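Putative branched-chain amino acid aminotransferase IlvE (Streptococcus mutans, PDB 4DQN) probably catalyses the reversible, pyridoxal 5'-phosphate-dependent transfer of the amino group of leucine, isoleucine or valine to 2-oxoglutarate, giving the branched-chain 2-oxo acid and glutamate. Local coordinates at residues 20-26 against 37-43; 126-132 against 151-157; 166-172 against 295-301; 228-234 against 281-287. All coordinates share one frame; numbering follows the deposited sequence.

Interaction 1: residues 20-26 against 37-43; sequences KLPFRYI and GKLTEDA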
# COMPACT_ATOMS: atom_id res chain seq x y z
N LYS A 20 7.77 16.66 16.71
CA LYS A 20 6.78 16.23 17.71
C LYS A 20 6.25 17.42 18.50
O LYS A 20 6.91 17.91 19.42
CB LYS A 20 7.41 15.21 18.66
CG LYS A 20 6.42 14.61 19.65
CD LYS A 20 7.16 13.64 20.59
CE LYS A 20 6.39 13.47 21.89
NZ LYS A 20 7.32 13.20 23.04
N LEU A 21 5.06 17.88 18.15
CA LEU A 21 4.44 19.04 18.81
C LEU A 21 3.67 18.59 20.05
O LEU A 21 3.37 17.41 20.20
CB LEU A 21 3.54 19.80 17.82
CG LEU A 21 4.19 20.99 17.09
CD1 LEU A 21 5.51 20.61 16.49
CD2 LEU A 21 3.27 21.56 16.01
N PRO A 22 3.36 19.53 20.97
CA PRO A 22 2.69 19.11 22.21
C PRO A 22 1.36 18.37 22.06
O PRO A 22 1.14 17.42 22.83
CB PRO A 22 2.46 20.43 22.95
CG PRO A 22 3.55 21.33 22.45
CD PRO A 22 3.75 20.95 21.00
N PHE A 23 0.49 18.75 21.12
CA PHE A 23 -0.84 18.14 21.04
C PHE A 23 -1.19 17.62 19.65
O PHE A 23 -0.82 18.24 18.65
CB PHE A 23 -1.91 19.15 21.47
CG PHE A 23 -1.74 19.63 22.88
CD1 PHE A 23 -2.14 18.84 23.95
CD2 PHE A 23 -1.15 20.86 23.13
CE1 PHE A 23 -1.96 19.27 25.26
CE2 PHE A 23 -0.96 21.30 24.43
CZ PHE A 23 -1.37 20.51 25.50
N ARG A 24 -1.86 16.46 19.58
CA ARG A 24 -2.50 16.00 18.35
C ARG A 24 -3.93 15.68 18.68
O ARG A 24 -4.24 15.38 19.83
CB ARG A 24 -1.96 14.67 17.82
CG ARG A 24 -0.52 14.50 17.71
CD ARG A 24 -0.02 13.57 18.78
NE ARG A 24 0.49 14.38 19.84
CZ ARG A 24 1.60 15.10 19.74
NH1 ARG A 24 2.34 15.08 18.63
NH2 ARG A 24 1.96 15.81 20.78
N TYR A 25 -4.77 15.70 17.66
CA TYR A 25 -6.14 15.21 17.77
C TYR A 25 -6.18 13.71 17.48
O TYR A 25 -5.46 13.21 16.60
CB TYR A 25 -7.01 15.95 16.76
CG TYR A 25 -8.43 15.47 16.58
CD1 TYR A 25 -8.73 14.36 15.78
CD2 TYR A 25 -9.48 16.15 17.17
CE1 TYR A 25 -10.04 13.95 15.60
CE2 TYR A 25 -10.79 15.74 16.99
CZ TYR A 25 -11.07 14.65 16.21
OH TYR A 25 -12.38 14.26 16.03
N ILE A 26 -7.03 12.98 18.20
CA ILE A 26 -7.23 11.56 17.92
C ILE A 26 -8.68 11.18 18.21
O ILE A 26 -9.29 11.65 19.17
CB ILE A 26 -6.25 10.66 18.73
CG1 ILE A 26 -6.27 9.22 18.20
CG2 ILE A 26 -6.57 10.68 20.23
CD1 ILE A 26 -5.09 8.36 18.70
N GLY A 37 -13.64 12.61 19.57
CA GLY A 37 -12.27 13.07 19.41
C GLY A 37 -11.76 13.80 20.64
O GLY A 37 -12.54 14.37 21.41
N LYS A 38 -10.44 13.78 20.83
CA LYS A 38 -9.81 14.48 21.94
C LYS A 38 -8.41 14.90 21.53
O LYS A 38 -7.86 14.39 20.54
CB LYS A 38 -9.71 13.57 23.16
CG LYS A 38 -8.73 12.41 22.96
CD LYS A 38 -8.75 11.43 24.13
CE LYS A 38 -7.68 10.36 23.99
NZ LYS A 38 -7.94 9.23 24.93
N LEU A 39 -7.81 15.82 22.29
CA LEU A 39 -6.41 16.15 22.10
C LEU A 39 -5.60 15.24 22.99
O LEU A 39 -6.02 14.93 24.11
CB LEU A 39 -6.13 17.61 22.47
CG LEU A 39 -6.90 18.63 21.64
CD1 LEU A 39 -6.47 20.04 21.99
CD2 LEU A 39 -6.69 18.37 20.16
N THR A 40 -4.46 14.79 22.50
CA THR A 40 -3.57 13.96 23.31
C THR A 40 -2.14 14.44 23.16
O THR A 40 -1.76 15.02 22.14
CB THR A 40 -3.65 12.48 22.92
OG1 THR A 40 -2.83 11.71 23.81
CG2 THR A 40 -3.17 12.27 21.47
N GLU A 41 -1.35 14.18 24.20
CA GLU A 41 0.05 14.57 24.20
C GLU A 41 0.90 13.40 23.73
O GLU A 41 2.12 13.53 23.59
CB GLU A 41 0.48 14.99 25.61
CG GLU A 41 -0.32 16.17 26.15
CD GLU A 41 0.20 16.65 27.49
OE1 GLU A 41 -0.60 16.72 28.45
OE2 GLU A 41 1.41 16.94 27.58
N ASP A 42 0.26 12.26 23.48
CA ASP A 42 1.01 11.04 23.15
C ASP A 42 1.17 10.95 21.65
O ASP A 42 0.20 10.78 20.92
CB ASP A 42 0.26 9.81 23.65
CG ASP A 42 1.13 8.57 23.68
OD1 ASP A 42 2.30 8.63 23.23
OD2 ASP A 42 0.63 7.52 24.13
N ALA A 43 2.41 11.03 21.20
CA ALA A 43 2.72 10.99 19.77
C ALA A 43 3.00 9.56 19.32
O ALA A 43 3.38 9.33 18.17
CB ALA A 43 3.92 11.89 19.48

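Interaction 2: residues 126-132 against 151-157; sequences TLYLRPL and TIFAMPV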
# COMPACT_ATOMS: atom_id res chain seq x y z
N THR A 126 4.81 27.61 7.32
CA THR A 126 3.43 27.31 7.70
C THR A 126 3.38 26.18 8.72
O THR A 126 4.40 25.55 9.01
CB THR A 126 2.62 26.85 6.47
OG1 THR A 126 3.26 25.71 5.88
CG2 THR A 126 2.50 27.97 5.44
N LEU A 127 2.20 25.93 9.27
CA LEU A 127 2.01 24.75 10.11
C LEU A 127 1.40 23.66 9.24
O LEU A 127 0.26 23.78 8.79
CB LEU A 127 1.09 25.05 11.30
CG LEU A 127 0.98 23.88 12.30
CD1 LEU A 127 2.27 23.72 13.06
CD2 LEU A 127 -0.20 24.05 13.26
N TYR A 128 2.15 22.60 8.98
CA TYR A 128 1.65 21.51 8.16
C TYR A 128 0.86 20.52 9.02
O TYR A 128 1.34 20.08 10.06
CB TYR A 128 2.81 20.79 7.46
CG TYR A 128 2.38 19.64 6.57
CD1 TYR A 128 1.75 19.87 5.35
CD2 TYR A 128 2.62 18.33 6.96
CE1 TYR A 128 1.36 18.81 4.54
CE2 TYR A 128 2.25 17.26 6.15
CZ TYR A 128 1.63 17.51 4.95
OH TYR A 128 1.25 16.45 4.16
N LEU A 129 -0.35 20.19 8.58
CA LEU A 129 -1.20 19.24 9.27
C LEU A 129 -1.19 17.93 8.49
O LEU A 129 -1.34 17.94 7.27
CB LEU A 129 -2.64 19.76 9.32
CG LEU A 129 -3.03 20.58 10.55
CD1 LEU A 129 -2.06 21.69 10.79
CD2 LEU A 129 -4.43 21.15 10.42
N ARG A 130 -1.02 16.83 9.21
CA ARG A 130 -1.09 15.49 8.63
C ARG A 130 -2.20 14.66 9.29
O ARG A 130 -1.99 14.01 10.33
CB ARG A 130 0.26 14.79 8.82
CG ARG A 130 0.27 13.34 8.32
CD ARG A 130 0.12 13.30 6.80
NE ARG A 130 1.12 12.40 6.28
CZ ARG A 130 2.05 12.72 5.40
NH1 ARG A 130 2.12 13.92 4.84
NH2 ARG A 130 2.88 11.78 5.05
N PRO A 131 -3.42 14.69 8.70
CA PRO A 131 -4.48 13.77 9.10
C PRO A 131 -4.15 12.37 8.60
O PRO A 131 -3.60 12.21 7.51
CB PRO A 131 -5.73 14.33 8.38
CG PRO A 131 -5.36 15.76 8.02
CD PRO A 131 -3.89 15.71 7.75
N LEU A 132 -4.46 11.37 9.42
CA LEU A 132 -4.16 9.99 9.09
C LEU A 132 -5.35 9.16 9.51
O LEU A 132 -5.90 9.37 10.60
CB LEU A 132 -2.93 9.52 9.88
CG LEU A 132 -2.54 8.04 9.83
CD1 LEU A 132 -1.91 7.70 8.49
CD2 LEU A 132 -1.57 7.72 10.95
N THR A 151 -6.42 10.51 13.24
CA THR A 151 -5.58 11.43 14.00
C THR A 151 -5.06 12.56 13.12
O THR A 151 -4.81 12.37 11.93
CB THR A 151 -4.42 10.67 14.70
OG1 THR A 151 -3.64 11.58 15.48
CG2 THR A 151 -3.51 9.94 13.69
N ILE A 152 -4.94 13.76 13.69
CA ILE A 152 -4.23 14.83 13.00
C ILE A 152 -3.11 15.35 13.88
O ILE A 152 -3.36 15.86 14.99
CB ILE A 152 -5.14 16.03 12.66
CG1 ILE A 152 -6.40 15.59 11.89
CG2 ILE A 152 -4.37 17.07 11.84
CD1 ILE A 152 -7.31 16.78 11.46
N PHE A 153 -1.88 15.22 13.40
CA PHE A 153 -0.73 15.83 14.06
C PHE A 153 -0.12 16.91 13.16
O PHE A 153 -0.45 17.00 11.97
CB PHE A 153 0.31 14.80 14.52
CG PHE A 153 0.88 13.93 13.42
CD1 PHE A 153 0.25 12.75 13.06
CD2 PHE A 153 2.09 14.26 12.82
CE1 PHE A 153 0.78 11.93 12.08
CE2 PHE A 153 2.64 13.45 11.82
CZ PHE A 153 1.99 12.27 11.46
N ALA A 154 0.73 17.75 13.75
CA ALA A 154 1.20 18.96 13.06
C ALA A 154 2.69 19.21 13.24
O ALA A 154 3.31 18.74 14.19
CB ALA A 154 0.40 20.18 13.52
N MET A 155 3.26 19.99 12.32
CA MET A 155 4.67 20.34 12.40
C MET A 155 4.90 21.58 11.55
O MET A 155 4.30 21.75 10.48
CB MET A 155 5.56 19.20 11.90
CG MET A 155 5.37 18.86 10.43
SD MET A 155 5.11 17.10 10.14
CE MET A 155 3.46 16.88 10.84
N PRO A 156 5.76 22.49 12.04
CA PRO A 156 6.06 23.66 11.23
C PRO A 156 6.96 23.27 10.05
O PRO A 156 7.89 22.47 10.24
CB PRO A 156 6.80 24.57 12.21
CG PRO A 156 7.45 23.63 13.19
CD PRO A 156 6.45 22.50 13.34
N VAL A 157 6.69 23.78 8.85
CA VAL A 157 7.54 23.47 7.70
C VAL A 157 8.00 24.76 7.02
O VAL A 157 7.32 25.77 7.12
CB VAL A 157 6.84 22.53 6.68
CG1 VAL A 157 6.47 21.19 7.34
CG2 VAL A 157 5.60 23.19 6.07

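Interaction 3: residues 166-172 against 295-301; sequences APTNFLI and PIGGVQH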
# COMPACT_ATOMS: atom_id res chain seq x y z
N ALA A 166 12.49 28.43 -7.88
CA ALA A 166 13.63 27.92 -8.63
C ALA A 166 13.29 26.59 -9.32
O ALA A 166 12.65 25.72 -8.72
CB ALA A 166 14.82 27.74 -7.71
N PRO A 167 13.75 26.44 -10.57
CA PRO A 167 13.41 25.23 -11.33
C PRO A 167 14.25 24.05 -10.88
O PRO A 167 15.37 24.25 -10.41
CB PRO A 167 13.80 25.60 -12.78
CG PRO A 167 14.14 27.07 -12.76
CD PRO A 167 14.57 27.37 -11.35
N THR A 168 13.70 22.84 -10.98
CA THR A 168 14.49 21.63 -10.79
C THR A 168 14.15 20.65 -11.91
O THR A 168 13.16 20.83 -12.62
CB THR A 168 14.24 20.94 -9.42
OG1 THR A 168 12.89 20.47 -9.34
CG2 THR A 168 14.53 21.89 -8.26
N ASN A 169 14.96 19.61 -12.05
CA ASN A 169 14.81 18.68 -13.15
C ASN A 169 14.18 17.37 -12.70
O ASN A 169 14.39 16.93 -11.57
CB ASN A 169 16.18 18.41 -13.81
CG ASN A 169 16.86 19.68 -14.30
OD1 ASN A 169 16.23 20.54 -14.93
ND2 ASN A 169 18.14 19.83 -13.99
N PHE A 170 13.42 16.75 -13.60
CA PHE A 170 12.69 15.53 -13.28
C PHE A 170 12.93 14.47 -14.33
O PHE A 170 13.29 14.80 -15.47
CB PHE A 170 11.19 15.82 -13.18
CG PHE A 170 10.83 16.67 -12.01
CD1 PHE A 170 10.47 16.08 -10.79
CD2 PHE A 170 10.88 18.05 -12.10
CE1 PHE A 170 10.15 16.86 -9.70
CE2 PHE A 170 10.56 18.84 -11.01
CZ PHE A 170 10.19 18.25 -9.80
N LEU A 171 12.74 13.21 -13.94
CA LEU A 171 13.04 12.06 -14.81
C LEU A 171 11.79 11.24 -15.13
O LEU A 171 11.06 10.83 -14.23
CB LEU A 171 14.08 11.16 -14.12
CG LEU A 171 14.33 9.78 -14.74
CD1 LEU A 171 15.05 9.93 -16.08
CD2 LEU A 171 15.12 8.86 -13.80
N ILE A 172 11.54 11.00 -16.42
CA ILE A 172 10.53 10.00 -16.79
C ILE A 172 11.19 8.63 -16.91
O ILE A 172 12.06 8.44 -17.75
CB ILE A 172 9.85 10.35 -18.12
CG1 ILE A 172 9.14 11.71 -18.00
CG2 ILE A 172 8.86 9.27 -18.51
CD1 ILE A 172 8.55 12.22 -19.30
N PRO A 295 8.58 24.73 -10.05
CA PRO A 295 8.82 24.95 -11.49
C PRO A 295 9.71 23.85 -12.07
O PRO A 295 10.69 23.44 -11.43
CB PRO A 295 9.57 26.29 -11.51
CG PRO A 295 9.19 26.98 -10.21
CD PRO A 295 9.09 25.84 -9.22
N ILE A 296 9.36 23.37 -13.25
CA ILE A 296 10.19 22.34 -13.88
C ILE A 296 11.15 23.02 -14.85
O ILE A 296 10.73 23.77 -15.73
CB ILE A 296 9.33 21.27 -14.60
CG1 ILE A 296 8.55 20.45 -13.57
CG2 ILE A 296 10.20 20.36 -15.46
CD1 ILE A 296 7.41 19.61 -14.14
N GLY A 297 12.45 22.78 -14.65
CA GLY A 297 13.45 23.27 -15.57
C GLY A 297 13.43 22.38 -16.79
O GLY A 297 12.93 22.76 -17.85
N GLY A 298 13.94 21.16 -16.61
CA GLY A 298 13.96 20.19 -17.69
C GLY A 298 13.44 18.83 -17.27
O GLY A 298 13.45 18.48 -16.09
N VAL A 299 12.98 18.07 -18.26
CA VAL A 299 12.54 16.71 -18.03
C VAL A 299 13.40 15.77 -18.89
O VAL A 299 13.54 16.00 -20.10
CB VAL A 299 11.04 16.53 -18.36
CG1 VAL A 299 10.67 15.06 -18.32
CG2 VAL A 299 10.19 17.30 -17.35
N GLN A 300 13.99 14.76 -18.26
CA GLN A 300 14.76 13.74 -18.96
C GLN A 300 13.84 12.57 -19.35
O GLN A 300 13.09 12.05 -18.51
CB GLN A 300 15.87 13.21 -18.04
CG GLN A 300 16.85 12.20 -18.69
CD GLN A 300 17.85 12.87 -19.60
OE1 GLN A 300 18.37 13.94 -19.28
NE2 GLN A 300 18.15 12.24 -20.74
N HIS A 301 13.90 12.18 -20.62
CA HIS A 301 13.15 11.02 -21.08
C HIS A 301 13.96 10.25 -22.12
O HIS A 301 14.12 10.71 -23.25
CB HIS A 301 11.82 11.46 -21.68
CG HIS A 301 10.86 10.33 -21.89
ND1 HIS A 301 9.79 10.40 -22.76
CD2 HIS A 301 10.80 9.10 -21.32
CE1 HIS A 301 9.13 9.26 -22.73
NE2 HIS A 301 9.71 8.46 -21.86
O HOH W 1 11.24 22.96 -8.79

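Interaction 4: residues 228-234 against 281-287; sequences ANFFGIT and FVEAGAC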
# COMPACT_ATOMS: atom_id res chain seq x y z
N ALA A 228 2.91 14.89 -6.68
CA ALA A 228 2.31 16.17 -7.08
C ALA A 228 1.76 16.12 -8.51
O ALA A 228 2.15 15.25 -9.29
CB ALA A 228 3.34 17.29 -6.96
N ASN A 229 0.86 17.05 -8.84
CA ASN A 229 0.27 17.10 -10.18
C ASN A 229 1.17 17.87 -11.16
O ASN A 229 1.92 18.74 -10.74
CB ASN A 229 -1.11 17.77 -10.15
CG ASN A 229 -2.20 16.86 -9.59
OD1 ASN A 229 -3.32 17.30 -9.37
ND2 ASN A 229 -1.86 15.61 -9.34
N PHE A 230 1.08 17.54 -12.45
CA PHE A 230 1.79 18.25 -13.50
C PHE A 230 0.85 19.31 -14.07
O PHE A 230 -0.37 19.10 -14.13
CB PHE A 230 2.21 17.27 -14.62
CG PHE A 230 2.89 17.93 -15.82
CD1 PHE A 230 2.14 18.41 -16.90
CD2 PHE A 230 4.27 18.05 -15.86
CE1 PHE A 230 2.76 19.01 -17.99
CE2 PHE A 230 4.90 18.65 -16.96
CZ PHE A 230 4.15 19.12 -18.02
N PHE A 231 1.40 20.45 -14.48
CA PHE A 231 0.64 21.43 -15.26
C PHE A 231 1.56 22.02 -16.33
O PHE A 231 2.76 22.16 -16.11
CB PHE A 231 -0.00 22.53 -14.39
CG PHE A 231 0.98 23.54 -13.82
CD1 PHE A 231 1.54 23.35 -12.56
CD2 PHE A 231 1.35 24.66 -14.55
CE1 PHE A 231 2.44 24.26 -12.04
CE2 PHE A 231 2.27 25.57 -14.04
CZ PHE A 231 2.81 25.37 -12.78
N GLY A 232 1.00 22.34 -17.49
CA GLY A 232 1.77 23.01 -18.51
C GLY A 232 1.07 24.28 -18.96
O GLY A 232 -0.15 24.38 -18.90
N ILE A 233 1.86 25.26 -19.40
CA ILE A 233 1.31 26.48 -19.98
C ILE A 233 1.69 26.53 -21.46
O ILE A 233 2.87 26.44 -21.79
CB ILE A 233 1.83 27.75 -19.27
CG1 ILE A 233 0.97 28.04 -18.04
CG2 ILE A 233 1.69 28.96 -20.15
CD1 ILE A 233 1.28 27.20 -16.89
N THR A 234 0.70 26.66 -22.34
CA THR A 234 0.95 26.75 -23.78
C THR A 234 1.27 28.18 -24.21
O THR A 234 1.05 29.12 -23.45
CB THR A 234 -0.26 26.28 -24.59
OG1 THR A 234 -1.33 27.23 -24.44
CG2 THR A 234 -0.73 24.92 -24.11
N PHE A 281 4.35 23.12 -24.57
CA PHE A 281 4.36 23.91 -23.33
C PHE A 281 5.55 24.86 -23.19
O PHE A 281 6.71 24.45 -23.25
CB PHE A 281 4.25 22.98 -22.12
CG PHE A 281 3.01 22.16 -22.13
CD1 PHE A 281 1.77 22.77 -22.04
CD2 PHE A 281 3.07 20.77 -22.25
CE1 PHE A 281 0.60 22.04 -22.06
CE2 PHE A 281 1.90 20.02 -22.28
CZ PHE A 281 0.66 20.66 -22.18
N VAL A 282 5.23 26.14 -23.00
CA VAL A 282 6.24 27.18 -22.84
C VAL A 282 6.74 27.23 -21.39
O VAL A 282 7.88 27.65 -21.12
CB VAL A 282 5.67 28.54 -23.34
CG1 VAL A 282 6.27 29.70 -22.61
CG2 VAL A 282 5.88 28.68 -24.84
N GLU A 283 5.89 26.78 -20.47
CA GLU A 283 6.28 26.61 -19.06
C GLU A 283 5.63 25.34 -18.51
O GLU A 283 4.56 24.94 -18.97
CB GLU A 283 5.80 27.79 -18.20
CG GLU A 283 6.37 29.16 -18.56
CD GLU A 283 5.74 30.26 -17.71
OE1 GLU A 283 5.44 30.00 -16.52
OE2 GLU A 283 5.54 31.38 -18.22
N ALA A 284 6.27 24.74 -17.51
CA ALA A 284 5.70 23.58 -16.84
C ALA A 284 6.09 23.56 -15.38
O ALA A 284 7.14 24.08 -15.01
CB ALA A 284 6.17 22.29 -17.52
N GLY A 285 5.26 22.93 -14.55
CA GLY A 285 5.61 22.76 -13.15
C GLY A 285 4.86 21.63 -12.48
O GLY A 285 4.03 20.95 -13.09
N ALA A 286 5.17 21.42 -11.21
CA ALA A 286 4.45 20.48 -10.37
C ALA A 286 3.71 21.30 -9.32
O ALA A 286 4.21 22.34 -8.88
CB ALA A 286 5.43 19.52 -9.70
N CYS A 287 2.54 20.84 -8.90
CA CYS A 287 1.81 21.57 -7.87
C CYS A 287 1.27 20.63 -6.79
O CYS A 287 0.90 19.49 -7.08
CB CYS A 287 0.70 22.42 -8.47
SG CYS A 287 -0.61 21.50 -9.31

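Interaction 1: residues 20-26 against 37-43
Arg24 and Thr40 form a hydrogen-bonded pair in the antiparallel beta hairpin of strands 24-30 and 33-40, which lies at one edge of the large antiparallel sheet, as counted within the subunit. Their backbones exchange two bonds, Arg24 N to Thr40 O at 2.9 Å and Thr40 N to Arg24 O at 2.7 Å. Ile26 and Lys38 exchange a second pair, Ile26 N to Lys38 O and Lys38 N to Ile26 O, both 2.9 Å, while Tyr25 and Leu39 form a non-hydrogen-bonded pair on the other face.

The carbonyl of Thr40 has a second donor. Arg24 bends at chi2 and chi3 (108° and -99°), which turns its side chain back along the hairpin and brings NE to 3.3 Å from Thr40 O, above the carbonyl plane. Ala43 CB lies over one face of the guanidinium, toward its rim, and NH1 forms a salt bridge with Glu49 of the second subunit. The arginine therefore joins the hairpin to the dimer interface.

Other polar groups are satisfied nearby. Tyr25 OH bonds to Lys102, Tyr25 O receives Thr151 OG1 from the neighbouring strand, and Asp42 OD2 pairs with His46. Ile26 CG2 lies 3.9 Å from Lys38 CG, the two side chains running side by side, and Phe23 CE1 rests 3.6 Å from Glu41 CG. Where the strand ends, Thr40 OG1 accepts from Asp42 N at 3.2 Å, closing an ST turn.

Interaction 2: residues 126-132 against 151-157
Phe153 lies beside Arg130, the two side chains pointing the same way from a hydrogen-bonded antiparallel pair. With chi1 at 59°, CG of Phe153 sits between its own backbone N and carbonyl carbon, and the ring folds over the facing strand. Arg130 CB stands over the ring face in a CH-pi contact, 4.2 Å from the Phe153 centroid and offset toward the rim, while Arg130 CG approaches Phe153 CZ to 3.7 Å. On the same face Tyr128 CB meets Val157 CG1 at 3.7 Å, and the Met155 methyl CE comes to the edge of the Tyr128 ring. The opposite face is aliphatic: Leu127 CD2 touches Ala154 CB, Leu129 CG rests on Ile152 CG2, and Pro131 CB lies 3.8 Å from Ile152 CG1.

Eight backbone bonds set this register. Arg130 N to Phe153 O is short and nearly straight (2.8 Å, 177°). Phe153 N to Arg130 O is longer, 3.3 Å, its donor standing well above the carbonyl plane.

Further out, Arg130 NH1 makes a weak bond to Tyr128 OH, and its NE is hydrogen-bonded to His55 of the second subunit. Phe16 meets the Tyr128 ring edge-to-face, and helix 100-113 packs on Leu129, Pro131, Ile152 and Ala154. The Tyr128 side chain is about 6 Å from that of Lys188, the predicted cofactor attachment point, which carries no cofactor in this structure. This is a buried antiparallel hairpin within a sheet, with one face toward helix 100-113 and the other, through Tyr128, near the probable pyridoxal-phosphate site of a class-IV aminotransferase.

Interaction 3: residues 166-172 against 295-301
Pro295 opens the contact by presenting its carbonyl to Thr168 N at 3.1 Å. The same oxygen accepts from a water that also donates to Ala166 O and accepts from Thr168 OG1, knitting the start of the two segments together. Ile296 follows, its CG1 reaching 3.6 Å from Phe170 CE2, the two side chains crossing at about a right angle.

At Gly297 the backbone N bonds to Thr168 O at 2.9 Å, from above the carbonyl plane. Pro167 CB lies 3.6 Å from the same Gly297 N. Gly298 N is taken by Asn169 OD1 (2.9 Å), in the plane of the amide carbonyl, although the N-H angle is bent to 136°. With chi1 at -57° the Asn169 CG lies beside its own backbone N, from where OD1 bonds to Gly298 N within the beta bulge, where the register shifts by one between Thr168 and Phe170; Gly298 O then accepts from Phe170 N.

Beyond the bulge, Val299 CG1 meets Ile172 CD1 at 3.7 Å. Gln300 is gripped on both sides of its backbone, N to Phe170 O and O to Ile172 N, while its side-chain NE2 bonds to Gly302 O. Finally His301 turns one ring face to Ile172, whose CD1 makes a CH-pi contact; NE2 of the imidazole is held by Asp174. The whole is a parallel strand pair interrupted by a bulge, within the mixed sheet of the aminotransferase fold.

Interaction 4: residues 228-234 against 281-287
Phe231 and Phe281 reach across to glycines through different first torsions. In Phe231, chi1 of 72° places CG between the backbone N and carbonyl carbon, folding the ring over Gly285, whose CA lies 4.1 Å from the Phe231 centroid in a CH-pi contact. In Phe281, chi1 of -59° places CG beside the backbone N, anti to the carbonyl carbon, and the ring face receives Gly232 CA at 4.0 Å from the centroid. Each ring lies directly on glycine backbone.

Phe230, on the sheet face opposite Phe231, meets Ala284 CB through CZ at 3.8 Å, while Phe281 CE2 comes near the edge of the Phe230 ring. Antiparallel backbone bonds fix the register, among them Ile233 N to Glu283 O at 2.8 Å. At the far end Ile233 O accepts from Val282 N at 2.7 Å, with a bent N-H, and weakly from Glu283 N, a classic beta bulge.

Both Glu283 carboxylate oxygens are bonded at helix 316-329, to Thr318 OG1 and Val317 N, and Asn229 is held by Leu248 and Ser250. The buried polar ends thus have partners outside the strand pair, leaving its own chemistry to backbone hydrogen bonds and to apolar packing, with two rings resting on bare glycine backbone.

In the fold
The contacts fall into two pairs on opposite sides of the chain's centre. Interactions 1 and 2 share the seven-stranded antiparallel sheet, where strands 24-30 and 147-157 are neighbours; interactions 3 and 4 share the mixed sheet, where 281-288 and 292-301 run side by side and Ala284 O accepts from Ile296 N. Interactions 2 and 4 are the buried ones, rich in aromatic and aliphatic packing, whereas 1 and 3 are only partly buried. A water joins the two segments of interaction 3. Interactions 1 and 2 both touch the second subunit, with Arg24, paired there with Glu49, and Arg130 among the residues involved; no other chain of the assembly reaches 3 or 4. Bulges occur in 3 and 4.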